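Local coordinates for protein hypothetical NUDIX hydrolase (Listeria monocytogenes, PDB 3SON) that probably hydrolyses nucleoside diphosphates linked to another moiety, as a calcium-binding member of the NUDIX family whose substrate is not established, at residues I11-T16 and Y135-R140. Numbering follows the deposited sequence.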
loop_
_atom_site.group_PDB
_atom_site.type_symbol
_atom_site.label_atom_id
_atom_site.label_comp_id
_atom_site.label_asym_id
_atom_site.label_seq_id
_atom_site.Cartn_x
_atom_site.Cartn_y
_atom_site.Cartn_z
ATOM N N ILE A 11 10.014 10.605 -4.170
ATOM C CA ILE A 11 10.766 10.849 -2.950
ATOM C C ILE A 11 12.047 11.572 -3.326
ATOM O O ILE A 11 12.901 11.002 -3.993
ATOM C CB ILE A 11 11.139 9.532 -2.240
ATOM C CG1 ILE A 11 9.876 8.733 -1.884
ATOM C CG2 ILE A 11 12.003 9.761 -0.956
ATOM C CD1 ILE A 11 10.169 7.363 -1.313
ATOM N N PRO A 12 12.194 12.838 -2.923
ATOM C CA PRO A 12 13.504 13.510 -3.173
ATOM C C PRO A 12 14.560 12.991 -2.203
ATOM O O PRO A 12 14.224 12.612 -1.065
ATOM C CB PRO A 12 13.202 14.979 -2.824
ATOM C CG PRO A 12 11.729 15.055 -2.650
ATOM C CD PRO A 12 11.304 13.710 -2.151
ATOM N N PHE A 13 15.831 12.903 -2.633
ATOM C CA PHE A 13 16.913 12.555 -1.709
ATOM C C PHE A 13 18.216 13.267 -2.078
ATOM O O PHE A 13 18.379 13.730 -3.216
ATOM C CB PHE A 13 17.169 11.046 -1.635
ATOM C CG PHE A 13 17.719 10.470 -2.892
ATOM C CD1 PHE A 13 16.870 10.073 -3.917
ATOM C CD2 PHE A 13 19.105 10.354 -3.086
ATOM C CE1 PHE A 13 17.367 9.551 -5.067
ATOM C CE2 PHE A 13 19.611 9.811 -4.239
ATOM C CZ PHE A 13 18.769 9.436 -5.251
ATOM N N ILE A 14 19.122 13.384 -1.091
ATOM C CA ILE A 14 20.437 14.009 -1.316
ATOM C C ILE A 14 21.473 13.146 -0.643
ATOM O O ILE A 14 21.200 12.555 0.409
ATOM C CB ILE A 14 20.567 15.442 -0.764
ATOM C CG1 ILE A 14 20.142 15.497 0.701
ATOM C CG2 ILE A 14 19.732 16.420 -1.561
ATOM C CD1 ILE A 14 20.242 16.891 1.325
ATOM N N LYS A 15 22.639 13.034 -1.277
ATOM C CA LYS A 15 23.813 12.416 -0.659
ATOM C C LYS A 15 24.625 13.453 0.121
ATOM O O LYS A 15 25.101 14.421 -0.459
ATOM C CB LYS A 15 24.719 11.808 -1.724
ATOM C CG LYS A 15 25.777 10.861 -1.140
ATOM C CD LYS A 15 26.855 10.442 -2.158
ATOM C CE LYS A 15 27.398 9.053 -1.876
ATOM N NZ LYS A 15 27.612 8.788 -0.425
ATOM N N THR A 16 24.764 13.250 1.430
ATOM C CA THR A 16 25.642 14.083 2.279
ATOM C C THR A 16 27.005 13.402 2.467
ATOM O O THR A 16 27.202 12.259 2.046
ATOM C CB THR A 16 25.024 14.319 3.669
ATOM O OG1 THR A 16 24.685 13.058 4.277
ATOM C CG2 THR A 16 23.790 15.183 3.560
ATOM N N TYR A 135 11.595 2.755 2.624
ATOM C CA TYR A 135 12.435 1.600 2.992
ATOM C C TYR A 135 13.214 1.076 1.796
ATOM O O TYR A 135 14.444 0.842 1.857
ATOM C CB TYR A 135 11.557 0.476 3.581
ATOM C CG TYR A 135 12.309 -0.769 3.747
ATOM C CD1 TYR A 135 13.199 -0.924 4.780
ATOM C CD2 TYR A 135 12.202 -1.786 2.816
ATOM C CE1 TYR A 135 13.970 -2.095 4.895
ATOM C CE2 TYR A 135 12.942 -2.928 2.931
ATOM C CZ TYR A 135 13.830 -3.071 3.966
ATOM O OH TYR A 135 14.573 -4.252 4.057
ATOM N N GLU A 136 12.487 0.790 0.733
ATOM C CA GLU A 136 13.105 0.280 -0.510
ATOM C C GLU A 136 14.196 1.258 -1.012
ATOM O O GLU A 136 15.289 0.874 -1.354
ATOM C CB GLU A 136 12.034 0.080 -1.584
ATOM C CG GLU A 136 12.695 -0.396 -2.870
ATOM C CD GLU A 136 11.768 -0.466 -4.069
ATOM O OE1 GLU A 136 10.508 -0.276 -3.931
ATOM O OE2 GLU A 136 12.330 -0.672 -5.186
ATOM N N LEU A 137 13.844 2.522 -1.149
ATOM C CA LEU A 137 14.835 3.524 -1.572
ATOM C C LEU A 137 16.115 3.495 -0.709
ATOM O O LEU A 137 17.245 3.551 -1.225
ATOM C CB LEU A 137 14.225 4.928 -1.541
ATOM C CG LEU A 137 15.167 6.115 -1.896
ATOM C CD1 LEU A 137 15.940 5.872 -3.199
ATOM C CD2 LEU A 137 14.481 7.498 -1.829
ATOM N N ASN A 138 15.914 3.424 0.591
ATOM C CA ASN A 138 16.968 3.474 1.514
ATOM C C ASN A 138 17.879 2.234 1.374
ATOM O O ASN A 138 19.113 2.349 1.277
ATOM C CB ASN A 138 16.460 3.624 2.935
ATOM C CG ASN A 138 17.586 3.850 3.902
ATOM O OD1 ASN A 138 18.406 4.781 3.724
ATOM N ND2 ASN A 138 17.686 2.976 4.920
ATOM N N GLU A 139 17.272 1.052 1.241
ATOM C CA GLU A 139 18.068 -0.166 0.975
ATOM C C GLU A 139 18.822 -0.095 -0.334
ATOM O O GLU A 139 20.011 -0.448 -0.398
ATOM C CB GLU A 139 17.175 -1.422 1.029
ATOM C CG GLU A 139 16.612 -1.732 2.398
ATOM C CD GLU A 139 17.711 -1.896 3.427
ATOM O OE1 GLU A 139 18.585 -2.777 3.248
ATOM O OE2 GLU A 139 17.697 -1.129 4.414
ATOM N N ARG A 140 18.163 0.392 -1.379
ATOM C CA ARG A 140 18.809 0.590 -2.671
ATOM C C ARG A 140 19.956 1.595 -2.636
ATOM O O ARG A 140 21.002 1.305 -3.155
ATOM C CB ARG A 140 17.818 0.945 -3.710
ATOM C CG ARG A 140 16.891 -0.162 -4.138
ATOM C CD ARG A 140 16.010 0.379 -5.238
ATOM N NE ARG A 140 15.090 -0.621 -5.749
ATOM C CZ ARG A 140 15.386 -1.502 -6.688
ATOM N NH1 ARG A 140 16.625 -1.557 -7.214
ATOM N NH2 ARG A 140 14.450 -2.379 -7.063
#
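L137 meets I11 and F13 through a single methyl group, CD2, and the apolar contact across the two segments rests on it. Its CD2 lies 3.5 Å from I11 CG2, tighter than ordinary carbon–carbon packing, and the two branches approach tip to tip. Torsions account for the meeting: I11 carries CG2 anti to its backbone N while CG1 sits beside that nitrogen (chi1 -59°), and in L137 a chi2 of 50° to CD1 leaves CD2 anti to CA, extended toward the strand. F13 adds a looser touch, with CD1 4.1 Å from L137 CD2; the methyl comes to the ring obliquely. With P12 directed away from the helix between them, I11 and F13 present alternate side chains of the strand to one leucine. The closest pair of CA atoms, those of I11 and L137, is 8.5 Å apart, so the contact is made by side chains, burying 139 Å² in total.

This is helix-on-sheet packing within the NUDIX fold, an alpha/beta/alpha sandwich: helix 128-142 covers one face of the mixed sheet at strand 7-15. A94 of the parallel neighbour strand 87-96 touches both F13 and L137, and M146 packs on the same pair. The contact lies away from the metal site: the I11 side chain is about 13 Å from the calcium ion bound at A37, E53 and E57.

Polar interactions act along the helix instead. R140 NE donates to E136 OE2 at 2.8 Å, nearly straight (163°), with the acceptor close to the guanidinium plane and using its anti lone pair. D70 pairs with R140 NH2, while its backbone N also bonds E136 OE2, tying this buried charged pair to strand 66-76.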